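Side-chain contacts in uncharacterized protein (Starkeya novella, PDB 5I20), which transports a broad range of amino acids, including L-threonine, L-methionine, L-lysine and L-glutamate, across the bacterial inner membrane: residues A[11-14]-A[15-19]; A[97-100]-A[101-104]; A[144-147]-A[148-151]; A[221-224]-A[225-229]. All coordinates share one frame; numbering follows the deposited sequence.

Contact 1 (A[11-14]-A[15-19]); sequences FTAI and LLWST. With OLC ((2R)-2,3-dihydroxypropyl (9Z)-octadec-9-enoate), chain G; OLC ((2R)-2,3-dihydroxypropyl (9Z)-octadec-9-enoate), chain J.
Within the transmembrane helix 3-17, Trp-17 reaches back one turn and lays its indole over Ala-13. The methyl carbon Ala-13 CB stands 3.9 Å from the centroid of the six-membered ring of Trp-17, only 13° off the ring normal, which makes a CH-pi contact. The opposite face is taken by the monoolein of chain G, whose C9 lies 3.4 Å above the Trp-17 plane and over its centre, leaving the indole sandwiched between its own helix and a lipid chain. This placement follows from a CG that stands anti to the carbonyl carbon and beside the backbone N (chi1 -67°). The ring also overhangs Ala-13 O, which takes the routine helix bond from Trp-17 N, and a residue as small as alanine lets the large ring settle so close. The indole NE1 is hydrogen-bonded to Pro-220 O. With a valine in place of Trp-17, Ala-13 and the lipid would probably lose the flat surface between them and Pro-220 O its indole N-H. Elsewhere round the helix, Phe-11 CE2 meets Leu-15 CD2 at 3.7 Å, while Thr-12 CB and Leu-16 CD2 touch the monoolein of chain J, at 3.6 Å from its C9 and 3.7 Å from its C11 respectively. Ser-18 turns its hydroxyl back to the main chain, and OG gives Ile-14 O a hydrogen bond of 2.6 Å beside a weak one from Ser-18 N. The serine thus spends its polarity one turn back, turning little of it toward its apolar neighbours Ala-247 and Leu-250.

Contact 2 (A[97-100]-A[101-104]); sequences VAYL and WPLL. With OLC ((2R)-2,3-dihydroxypropyl (9Z)-octadec-9-enoate), chain G.
Tyr-99 and Trp-101 lie side by side and point the same way, with Trp-101 NE1 3.7 Å above one face of the phenol ring, toward its rim. The Tyr-99 ring and the five-membered ring of Trp-101 are tilted by 35°, so the pair is oblique. The indole has a partner on each face: Pro-102 CD rests 3.3 Å above the Trp-101 plane, and C10 of the monoolein of chain G lies against the opposite side. At the indole edge, in plane, Ala-98 O comes within 3.0 Å of Trp-101 CD1; the same oxygen accepts a backbone hydrogen bond from Trp-101 N. Trp-101 CG sits between the backbone N and the carbonyl carbon (chi1 71°), which swings the ring back beside Ala-98. Pro-102 CG also meets Tyr-99 CD1, at 3.9 Å. Proline suits the opening turn of helix 101-108, because an amide hydrogen is not needed there; Tyr-99 O, which approaches Pro-102 CD, is instead hydrogen-bonded to Tyr-245 OH. Helix bonding resumes with Leu-104 N to Leu-100 O, 3.1 Å. The contact thus spans the break between helices 91-98 and 101-108 within a single membrane passage. Trp-101 leans on helix 150-169, its ring edge-to-face with Trp-163, while Tyr-99 packs on helix 246-258, and Leu-100 and Leu-103 pack on helix 119-136.

Contact 3 (A[144-147]-A[148-151]); sequences GFAP and EYVP
From Ala-146 the backbone passes out of an extended loop into a 3-10 turn, in which Tyr-149 N bonds to Ala-146 O at 2.9 Å and Val-150 N, more weakly, to Pro-147 O at 3.3 Å. The Tyr-149 donor sits above the Ala-146 carbonyl plane. Pro-147 fits here because its ring fixes a helical phi and no amide hydrogen is called for. Glu-148 curls back: bent at chi2 (-89°), its chain brings OE1 to 3.3 Å from Ala-146 CB and alongside Pro-147 CD. Pro-147 N has no hydrogen to give that oxygen, but a negative charge near a helix start would probably be favourable. Tyr-149 lies beneath this bend, its ring centre under Glu-148 CG at a height of 4.0 Å and its CD2 3.9 Å from Ala-146 CB. A glycine in place of Tyr-149 would probably leave Ala-146 CB and Glu-148 CG without their ring and the Glu-148 chain less firmly placed. Outside, Tyr-149 packs on Ala-89 and Pro-90, while Tyr-153 OH is bonded to Ala-146 N. A 3-10 turn of this kind leads the periplasmic loop into the transmembrane helix 150-169.

Contact 4 (A[221-224]-A[225-229]); sequences VGIA and FYTWD
Phe-225, Ala-224 and Tyr-226 carry this contact, in which the start of helix 224-234 folds against the residues just before it. The Phe-225 ring turns its edge to Val-221: CD2 is 3.3 Å from Val-221 O, near the ring plane, and 3.9 Å from Val-221 CG1, while Val-221 CG2 lies in plane beside CE2. CG standing anti to the carbonyl carbon (chi1 -74°) carries the phenyl back to this branched neighbour. Tyr-226 likewise leans back, placing CD2 3.1 Å from Gly-222 O, with Gly-222 CA at the ring edge; its OH reaches farther, to Gly-43 O. Ala-224 contributes mainly backbone. Its oxygen accepts from Trp-228 N at 2.9 Å and is crowded by Thr-227 CG2 at 3.2 Å, while its small CB suits the close passage of helix 3-17, where it touches Trp-17. Ile-223, at the N-cap position, has no polar side chain to cap with, but its carbonyl begins the helix bonding: Thr-227 N approaches nearly along the C=O axis at 2.9 Å, and Tyr-226 N adds a weak bond. In Thr-227 the methyl takes the place between backbone N and carbonyl carbon, which sends OG1 anti to the N (chi1 -175°) and toward Thr-12. Trp-228 NE1 is held by Ser-167. Ring carbons of Phe-225 and Tyr-226 thus pack on the carbonyls of the break between helices 209-221 and 224-234, whereas the polar tips of Tyr-226, Thr-227 and Trp-228 are spent on other helices. Contacts of C-H with carbonyl oxygen would give those oxygens modest compensation in a buried setting.

How the contacts relate
Three of the contacts meet through tryptophans near the middle of the molecule. Trp-17 CH2 of contact 1 lies 3.4 Å from Trp-228 CD2 of contact 4, Trp-101 CZ3 of contact 2 is 4.0 Å from Trp-228 CZ2, and Trp-17 CZ3 comes within 4.3 Å of Trp-101 CH2. In contacts 1 and 4, Thr-12 OG1 and Thr-227 OG1 also meet, probably in a hydrogen bond, though a separation of 2.4 Å is too short to be taken literally. The monoolein of chain G touches both contacts 1 and 2, consistent with a position by the central substrate-binding cavity. Contact 3 is peripheral, its nearest atoms about 20 Å from contact 1, but Phe-145 CE2 reaches Val-97 CG2 of contact 2 at 4.1 Å.

Contact 1 (A[11-14]-A[15-19])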
loop_
_atom_site.group_PDB
_atom_site.type_symbol
_atom_site.label_atom_id
_atom_site.label_comp_id
_atom_site.label_asym_id
_atom_site.label_seq_id
_atom_site.Cartn_x
_atom_site.Cartn_y
_atom_site.Cartn_z
ATOM N N PHE A 11 4.319 -2.378 -10.337
ATOM C CA PHE A 11 3.657 -3.613 -9.939
ATOM C C PHE A 11 4.503 -4.420 -8.957
ATOM O O PHE A 11 3.989 -5.305 -8.269
ATOM C CB PHE A 11 3.321 -4.466 -11.164
ATOM C CG PHE A 11 2.527 -5.695 -10.835
ATOM C CD1 PHE A 11 1.223 -5.588 -10.381
ATOM C CD2 PHE A 11 3.082 -6.956 -10.967
ATOM C CE1 PHE A 11 0.483 -6.715 -10.068
ATOM C CE2 PHE A 11 2.347 -8.088 -10.657
ATOM C CZ PHE A 11 1.046 -7.965 -10.207
ATOM N N THR A 12 5.796 -4.116 -8.886
ATOM C CA THR A 12 6.662 -4.804 -7.938
ATOM C C THR A 12 6.350 -4.355 -6.507
ATOM O O THR A 12 6.534 -5.123 -5.563
ATOM C CB THR A 12 8.159 -4.579 -8.253
ATOM O OG1 THR A 12 8.475 -3.184 -8.193
ATOM C CG2 THR A 12 8.500 -5.115 -9.641
ATOM N N ALA A 13 5.866 -3.124 -6.350
ATOM C CA ALA A 13 5.418 -2.645 -5.041
ATOM C C ALA A 13 4.225 -3.460 -4.559
ATOM O O ALA A 13 4.136 -3.824 -3.385
ATOM C CB ALA A 13 5.057 -1.168 -5.099
ATOM N N ILE A 14 3.310 -3.738 -5.482
ATOM C CA ILE A 14 2.135 -4.549 -5.198
ATOM C C ILE A 14 2.536 -5.973 -4.816
ATOM O O ILE A 14 1.929 -6.584 -3.935
ATOM C CB ILE A 14 1.181 -4.577 -6.406
ATOM C CG1 ILE A 14 0.756 -3.150 -6.761
ATOM C CG2 ILE A 14 -0.028 -5.453 -6.125
ATOM C CD1 ILE A 14 0.068 -3.024 -8.111
ATOM N N LEU A 15 3.566 -6.494 -5.477
ATOM C CA LEU A 15 4.099 -7.811 -5.142
ATOM C C LEU A 15 4.704 -7.820 -3.741
ATOM O O LEU A 15 4.482 -8.749 -2.971
ATOM C CB LEU A 15 5.148 -8.247 -6.165
ATOM C CG LEU A 15 4.642 -8.527 -7.581
ATOM C CD1 LEU A 15 5.797 -8.887 -8.502
ATOM C CD2 LEU A 15 3.599 -9.634 -7.563
ATOM N N LEU A 16 5.461 -6.777 -3.412
ATOM C CA LEU A 16 6.122 -6.697 -2.112
ATOM C C LEU A 16 5.117 -6.478 -0.980
ATOM O O LEU A 16 5.290 -7.008 0.115
ATOM C CB LEU A 16 7.179 -5.586 -2.115
ATOM C CG LEU A 16 8.461 -5.893 -2.900
ATOM C CD1 LEU A 16 9.307 -4.643 -3.072
ATOM C CD2 LEU A 16 9.270 -6.991 -2.216
ATOM N N TRP A 17 4.064 -5.713 -1.247
ATOM C CA TRP A 17 3.028 -5.474 -0.243
ATOM C C TRP A 17 2.170 -6.717 -0.020
ATOM O O TRP A 17 1.498 -6.838 1.002
ATOM C CB TRP A 17 2.154 -4.285 -0.647
ATOM C CG TRP A 17 2.898 -2.983 -0.619
ATOM C CD1 TRP A 17 3.956 -2.662 0.180
ATOM C CD2 TRP A 17 2.652 -1.834 -1.441
ATOM N NE1 TRP A 17 4.379 -1.381 -0.084
ATOM C CE2 TRP A 17 3.597 -0.852 -1.078
ATOM C CE3 TRP A 17 1.724 -1.541 -2.446
ATOM C CZ2 TRP A 17 3.641 0.403 -1.685
ATOM C CZ3 TRP A 17 1.768 -0.295 -3.046
ATOM C CH2 TRP A 17 2.721 0.661 -2.663
ATOM N N SER A 18 2.207 -7.642 -0.973
ATOM C CA SER A 18 1.486 -8.904 -0.844
ATOM C C SER A 18 2.104 -9.807 0.226
ATOM O O SER A 18 1.440 -10.711 0.737
ATOM C CB SER A 18 1.452 -9.644 -2.187
ATOM O OG SER A 18 0.853 -8.854 -3.200
ATOM N N THR A 19 3.371 -9.564 0.562
ATOM C CA THR A 19 4.080 -10.410 1.527
ATOM C C THR A 19 3.901 -9.954 2.978
ATOM O O THR A 19 4.429 -10.582 3.895
ATOM C CB THR A 19 5.600 -10.471 1.229
ATOM O OG1 THR A 19 6.210 -9.210 1.546
ATOM C CG2 THR A 19 5.860 -10.811 -0.232
HETATM C C10 OLC G . -0.611 0.513 0.737
HETATM C C9 OLC G . 0.831 0.142 0.774
HETATM C C11 OLC G . -1.200 1.249 1.890
HETATM C C8 OLC G . 1.660 0.484 1.963
HETATM C C16 OLC G . -3.974 -2.250 4.260
HETATM C C12 OLC G . -2.646 0.908 2.019
HETATM C C7 OLC G . 1.845 -0.714 2.832
HETATM C C15 OLC G . -3.750 -0.866 4.771
HETATM C C13 OLC G . -3.065 1.065 3.442
HETATM C C6 OLC G . 2.714 -0.361 3.993
HETATM C C14 OLC G . -4.184 0.128 3.746
HETATM C C5 OLC G . 1.981 -0.619 5.266
HETATM C C4 OLC G . 2.942 -0.664 6.407
HETATM C C3 OLC G . 2.237 -1.120 7.641
HETATM C C2 OLC G . 3.234 -1.361 8.723
HETATM C C10 OLC J . 9.328 -8.326 -6.198
HETATM C C9 OLC J . 10.098 -7.224 -6.845
HETATM C C11 OLC J . 9.958 -9.121 -5.104
HETATM C C8 OLC J . 11.448 -6.868 -6.319
HETATM C C7 OLC J . 12.345 -6.492 -7.450
HETATM C C6 OLC J . 11.906 -5.195 -8.040
HETATM C C5 OLC J . 13.089 -4.301 -8.193
HETATM C C4 OLC J . 13.173 -3.795 -9.594
HETATM C C3 OLC J . 13.901 -2.493 -9.591
HETATM C C2 OLC J . 14.466 -2.226 -10.944
HETATM C C1 OLC J . 14.750 -0.770 -11.087
HETATM O O19 OLC J . 14.869 -0.216 -12.339
HETATM O O20 OLC J . 14.821 -0.060 -10.094
#

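Contact 2 (A[97-100]-A[101-104])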
loop_
_atom_site.group_PDB
_atom_site.type_symbol
_atom_site.label_atom_id
_atom_site.label_comp_id
_atom_site.label_asym_id
_atom_site.label_seq_id
_atom_site.Cartn_x
_atom_site.Cartn_y
_atom_site.Cartn_z
ATOM N N VAL A 97 -12.311 -1.444 4.584
ATOM C CA VAL A 97 -12.574 -0.030 4.335
ATOM C C VAL A 97 -11.328 0.642 3.758
ATOM O O VAL A 97 -11.413 1.365 2.764
ATOM C CB VAL A 97 -13.032 0.707 5.614
ATOM C CG1 VAL A 97 -13.082 2.210 5.382
ATOM C CG2 VAL A 97 -14.396 0.200 6.054
ATOM N N ALA A 98 -10.171 0.383 4.362
ATOM C CA ALA A 98 -8.910 0.918 3.850
ATOM C C ALA A 98 -8.644 0.483 2.410
ATOM O O ALA A 98 -8.071 1.239 1.624
ATOM C CB ALA A 98 -7.749 0.502 4.746
ATOM N N TYR A 99 -9.070 -0.727 2.055
ATOM C CA TYR A 99 -8.793 -1.240 0.714
ATOM C C TYR A 99 -9.780 -0.726 -0.329
ATOM O O TYR A 99 -9.957 -1.324 -1.392
ATOM C CB TYR A 99 -8.754 -2.771 0.713
ATOM C CG TYR A 99 -7.360 -3.284 0.438
ATOM C CD1 TYR A 99 -6.826 -3.234 -0.842
ATOM C CD2 TYR A 99 -6.565 -3.784 1.461
ATOM C CE1 TYR A 99 -5.547 -3.683 -1.104
ATOM C CE2 TYR A 99 -5.280 -4.238 1.209
ATOM C CZ TYR A 99 -4.778 -4.185 -0.076
ATOM O OH TYR A 99 -3.505 -4.633 -0.338
ATOM N N LEU A 100 -10.408 0.400 -0.014
ATOM C CA LEU A 100 -11.062 1.213 -1.021
ATOM C C LEU A 100 -10.020 2.019 -1.790
ATOM O O LEU A 100 -10.323 2.584 -2.840
ATOM C CB LEU A 100 -12.089 2.154 -0.384
ATOM C CG LEU A 100 -13.421 1.519 0.014
ATOM C CD1 LEU A 100 -14.235 2.467 0.880
ATOM C CD2 LEU A 100 -14.199 1.126 -1.230
ATOM N N TRP A 101 -8.791 2.064 -1.278
ATOM C CA TRP A 101 -7.772 2.930 -1.876
ATOM C C TRP A 101 -7.389 2.596 -3.327
ATOM O O TRP A 101 -7.032 3.505 -4.073
ATOM C CB TRP A 101 -6.500 2.978 -1.005
ATOM C CG TRP A 101 -5.612 1.751 -0.942
ATOM C CD1 TRP A 101 -5.595 0.807 0.045
ATOM C CD2 TRP A 101 -4.578 1.371 -1.871
ATOM N NE1 TRP A 101 -4.640 -0.143 -0.221
ATOM C CE2 TRP A 101 -3.999 0.178 -1.387
ATOM C CE3 TRP A 101 -4.099 1.914 -3.069
ATOM C CZ2 TRP A 101 -2.963 -0.480 -2.056
ATOM C CZ3 TRP A 101 -3.066 1.257 -3.734
ATOM C CH2 TRP A 101 -2.511 0.074 -3.223
ATOM N N PRO A 102 -7.454 1.317 -3.741
ATOM C CA PRO A 102 -7.141 1.145 -5.166
ATOM C C PRO A 102 -8.206 1.753 -6.079
ATOM O O PRO A 102 -7.860 2.331 -7.109
ATOM C CB PRO A 102 -7.079 -0.376 -5.332
ATOM C CG PRO A 102 -6.742 -0.888 -3.970
ATOM C CD PRO A 102 -7.485 0.021 -3.035
ATOM N N LEU A 103 -9.475 1.631 -5.702
ATOM C CA LEU A 103 -10.564 2.246 -6.456
ATOM C C LEU A 103 -10.425 3.768 -6.463
ATOM O O LEU A 103 -10.679 4.421 -7.473
ATOM C CB LEU A 103 -11.919 1.836 -5.873
ATOM C CG LEU A 103 -13.175 2.459 -6.490
ATOM C CD1 LEU A 103 -13.284 2.116 -7.969
ATOM C CD2 LEU A 103 -14.423 2.004 -5.738
ATOM N N LEU A 104 -10.009 4.324 -5.331
ATOM C CA LEU A 104 -9.849 5.765 -5.195
ATOM C C LEU A 104 -8.769 6.300 -6.128
ATOM O O LEU A 104 -8.934 7.356 -6.736
ATOM C CB LEU A 104 -9.525 6.131 -3.745
ATOM C CG LEU A 104 -10.660 5.929 -2.742
ATOM C CD1 LEU A 104 -10.225 6.297 -1.333
ATOM C CD2 LEU A 104 -11.884 6.736 -3.159
HETATM C C10 OLC G . -0.611 0.513 0.737
HETATM C C9 OLC G . 0.831 0.142 0.774
HETATM C C11 OLC G . -1.200 1.249 1.890
HETATM C C8 OLC G . 1.660 0.484 1.963
HETATM C C16 OLC G . -3.974 -2.250 4.260
HETATM C C12 OLC G . -2.646 0.908 2.019
HETATM C C7 OLC G . 1.845 -0.714 2.832
HETATM C C15 OLC G . -3.750 -0.866 4.771
HETATM C C13 OLC G . -3.065 1.065 3.442
HETATM C C6 OLC G . 2.714 -0.361 3.993
HETATM C C14 OLC G . -4.184 0.128 3.746
HETATM C C5 OLC G . 1.981 -0.619 5.266
HETATM C C4 OLC G . 2.942 -0.664 6.407
HETATM C C3 OLC G . 2.237 -1.120 7.641
HETATM C C2 OLC G . 3.234 -1.361 8.723
#

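Contact 3 (A[144-147]-A[148-151])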
loop_
_atom_site.group_PDB
_atom_site.type_symbol
_atom_site.label_atom_id
_atom_site.label_comp_id
_atom_site.label_asym_id
_atom_site.label_seq_id
_atom_site.Cartn_x
_atom_site.Cartn_y
_atom_site.Cartn_z
ATOM N N GLY A 144 -19.397 -8.104 10.110
ATOM C CA GLY A 144 -20.401 -7.500 10.966
ATOM C C GLY A 144 -20.070 -6.062 11.317
ATOM O O GLY A 144 -19.410 -5.792 12.321
ATOM N N PHE A 145 -20.532 -5.135 10.483
ATOM C CA PHE A 145 -20.308 -3.715 10.716
ATOM C C PHE A 145 -21.252 -3.184 11.788
ATOM O O PHE A 145 -22.468 -3.160 11.602
ATOM C CB PHE A 145 -20.482 -2.925 9.417
ATOM C CG PHE A 145 -19.351 -3.104 8.443
ATOM C CD1 PHE A 145 -19.290 -4.223 7.628
ATOM C CD2 PHE A 145 -18.350 -2.151 8.341
ATOM C CE1 PHE A 145 -18.249 -4.390 6.734
ATOM C CE2 PHE A 145 -17.308 -2.311 7.447
ATOM C CZ PHE A 145 -17.258 -3.431 6.641
ATOM N N ALA A 146 -20.679 -2.758 12.909
ATOM C CA ALA A 146 -21.456 -2.276 14.045
ATOM C C ALA A 146 -21.187 -0.794 14.309
ATOM O O ALA A 146 -20.055 -0.335 14.172
ATOM C CB ALA A 146 -21.142 -3.105 15.280
ATOM N N PRO A 147 -22.232 -0.043 14.697
ATOM C CA PRO A 147 -22.158 1.413 14.896
ATOM C C PRO A 147 -21.077 1.867 15.878
ATOM O O PRO A 147 -20.599 2.993 15.762
ATOM C CB PRO A 147 -23.544 1.763 15.447
ATOM C CG PRO A 147 -24.432 0.680 14.958
ATOM C CD PRO A 147 -23.591 -0.561 14.931
ATOM N N GLU A 148 -20.702 1.020 16.831
ATOM C CA GLU A 148 -19.703 1.414 17.821
ATOM C C GLU A 148 -18.296 1.446 17.223
ATOM O O GLU A 148 -17.379 2.007 17.816
ATOM C CB GLU A 148 -19.741 0.481 19.036
ATOM C CG GLU A 148 -19.584 -1.000 18.721
ATOM C CD GLU A 148 -20.908 -1.682 18.430
ATOM O OE1 GLU A 148 -21.791 -1.043 17.820
ATOM O OE2 GLU A 148 -21.069 -2.859 18.819
ATOM N N TYR A 149 -18.133 0.853 16.047
ATOM C CA TYR A 149 -16.829 0.799 15.396
ATOM C C TYR A 149 -16.674 1.878 14.322
ATOM O O TYR A 149 -15.641 1.953 13.659
ATOM C CB TYR A 149 -16.602 -0.583 14.784
ATOM C CG TYR A 149 -16.592 -1.705 15.796
ATOM C CD1 TYR A 149 -15.928 -1.566 17.007
ATOM C CD2 TYR A 149 -17.256 -2.902 15.545
ATOM C CE1 TYR A 149 -15.919 -2.590 17.942
ATOM C CE2 TYR A 149 -17.255 -3.931 16.474
ATOM C CZ TYR A 149 -16.585 -3.769 17.669
ATOM O OH TYR A 149 -16.579 -4.788 18.591
ATOM N N VAL A 150 -17.699 2.716 14.172
ATOM C CA VAL A 150 -17.713 3.782 13.165
ATOM C C VAL A 150 -16.495 4.726 13.214
ATOM O O VAL A 150 -15.970 5.093 12.161
ATOM C CB VAL A 150 -19.015 4.621 13.266
ATOM C CG1 VAL A 150 -18.887 5.937 12.499
ATOM C CG2 VAL A 150 -20.197 3.818 12.740
ATOM N N PRO A 151 -16.032 5.118 14.420
ATOM C CA PRO A 151 -14.806 5.929 14.411
ATOM C C PRO A 151 -13.623 5.232 13.739
ATOM O O PRO A 151 -12.800 5.898 13.110
ATOM C CB PRO A 151 -14.529 6.153 15.900
ATOM C CG PRO A 151 -15.868 6.134 16.519
ATOM C CD PRO A 151 -16.637 5.080 15.766
#

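Contact 4 (A[221-224]-A[225-229])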
loop_
_atom_site.group_PDB
_atom_site.type_symbol
_atom_site.label_atom_id
_atom_site.label_comp_id
_atom_site.label_asym_id
_atom_site.label_seq_id
_atom_site.Cartn_x
_atom_site.Cartn_y
_atom_site.Cartn_z
ATOM N N VAL A 221 9.078 -1.862 2.220
ATOM C CA VAL A 221 9.343 -0.457 2.502
ATOM C C VAL A 221 10.537 0.053 1.698
ATOM O O VAL A 221 10.415 0.995 0.913
ATOM C CB VAL A 221 9.607 -0.216 4.003
ATOM C CG1 VAL A 221 10.041 1.220 4.238
ATOM C CG2 VAL A 221 8.370 -0.543 4.827
ATOM N N GLY A 222 11.687 -0.586 1.890
ATOM C CA GLY A 222 12.931 -0.139 1.287
ATOM C C GLY A 222 13.018 -0.253 -0.221
ATOM O O GLY A 222 13.950 0.262 -0.834
ATOM N N ILE A 223 12.055 -0.936 -0.826
ATOM C CA ILE A 223 12.016 -1.047 -2.276
ATOM C C ILE A 223 10.639 -0.655 -2.801
ATOM O O ILE A 223 10.525 0.060 -3.797
ATOM C CB ILE A 223 12.367 -2.472 -2.749
ATOM C CG1 ILE A 223 13.817 -2.810 -2.397
ATOM C CG2 ILE A 223 12.155 -2.608 -4.247
ATOM C CD1 ILE A 223 14.218 -4.221 -2.764
ATOM N N ALA A 224 9.601 -1.108 -2.105
ATOM C CA ALA A 224 8.224 -0.927 -2.546
ATOM C C ALA A 224 7.827 0.539 -2.718
ATOM O O ALA A 224 7.144 0.883 -3.674
ATOM C CB ALA A 224 7.278 -1.610 -1.583
ATOM N N PHE A 225 8.247 1.405 -1.807
ATOM C CA PHE A 225 7.862 2.809 -1.909
ATOM C C PHE A 225 8.591 3.512 -3.048
ATOM O O PHE A 225 8.055 4.437 -3.658
ATOM C CB PHE A 225 8.103 3.537 -0.584
ATOM C CG PHE A 225 7.107 3.180 0.479
ATOM C CD1 PHE A 225 5.797 3.623 0.395
ATOM C CD2 PHE A 225 7.473 2.388 1.553
ATOM C CE1 PHE A 225 4.872 3.287 1.366
ATOM C CE2 PHE A 225 6.555 2.052 2.529
ATOM C CZ PHE A 225 5.252 2.501 2.435
ATOM N N TYR A 226 9.804 3.066 -3.346
ATOM C CA TYR A 226 10.563 3.656 -4.442
ATOM C C TYR A 226 10.048 3.156 -5.787
ATOM O O TYR A 226 9.946 3.923 -6.742
ATOM C CB TYR A 226 12.053 3.350 -4.294
ATOM C CG TYR A 226 12.611 3.776 -2.956
ATOM C CD1 TYR A 226 13.125 5.055 -2.768
ATOM C CD2 TYR A 226 12.609 2.905 -1.876
ATOM C CE1 TYR A 226 13.630 5.446 -1.543
ATOM C CE2 TYR A 226 13.110 3.290 -0.649
ATOM C CZ TYR A 226 13.618 4.560 -0.488
ATOM O OH TYR A 226 14.116 4.941 0.734
ATOM N N THR A 227 9.716 1.871 -5.855
ATOM C CA THR A 227 9.222 1.284 -7.095
ATOM C C THR A 227 7.778 1.726 -7.356
ATOM O O THR A 227 7.319 1.737 -8.495
ATOM C CB THR A 227 9.323 -0.260 -7.061
ATOM O OG1 THR A 227 8.943 -0.805 -8.326
ATOM C CG2 THR A 227 8.424 -0.835 -6.011
ATOM N N TRP A 228 7.076 2.103 -6.292
ATOM C CA TRP A 228 5.726 2.646 -6.402
ATOM C C TRP A 228 5.799 4.095 -6.873
ATOM O O TRP A 228 4.976 4.550 -7.670
ATOM C CB TRP A 228 5.001 2.542 -5.058
ATOM C CG TRP A 228 3.575 3.008 -5.056
ATOM C CD1 TRP A 228 3.086 4.140 -4.471
ATOM C CD2 TRP A 228 2.450 2.342 -5.646
ATOM N NE1 TRP A 228 1.730 4.224 -4.665
ATOM C CE2 TRP A 228 1.314 3.135 -5.381
ATOM C CE3 TRP A 228 2.293 1.159 -6.373
ATOM C CZ2 TRP A 228 0.041 2.781 -5.820
ATOM C CZ3 TRP A 228 1.026 0.811 -6.808
ATOM C CH2 TRP A 228 -0.082 1.620 -6.531
ATOM N N ASP A 229 6.803 4.810 -6.377
ATOM C CA ASP A 229 7.046 6.188 -6.786
ATOM C C ASP A 229 7.312 6.262 -8.288
ATOM O O ASP A 229 6.812 7.159 -8.970
ATOM C CB ASP A 229 8.219 6.781 -6.002
ATOM C CG ASP A 229 8.365 8.274 -6.212
ATOM O OD1 ASP A 229 7.525 9.036 -5.691
ATOM O OD2 ASP A 229 9.330 8.689 -6.887
#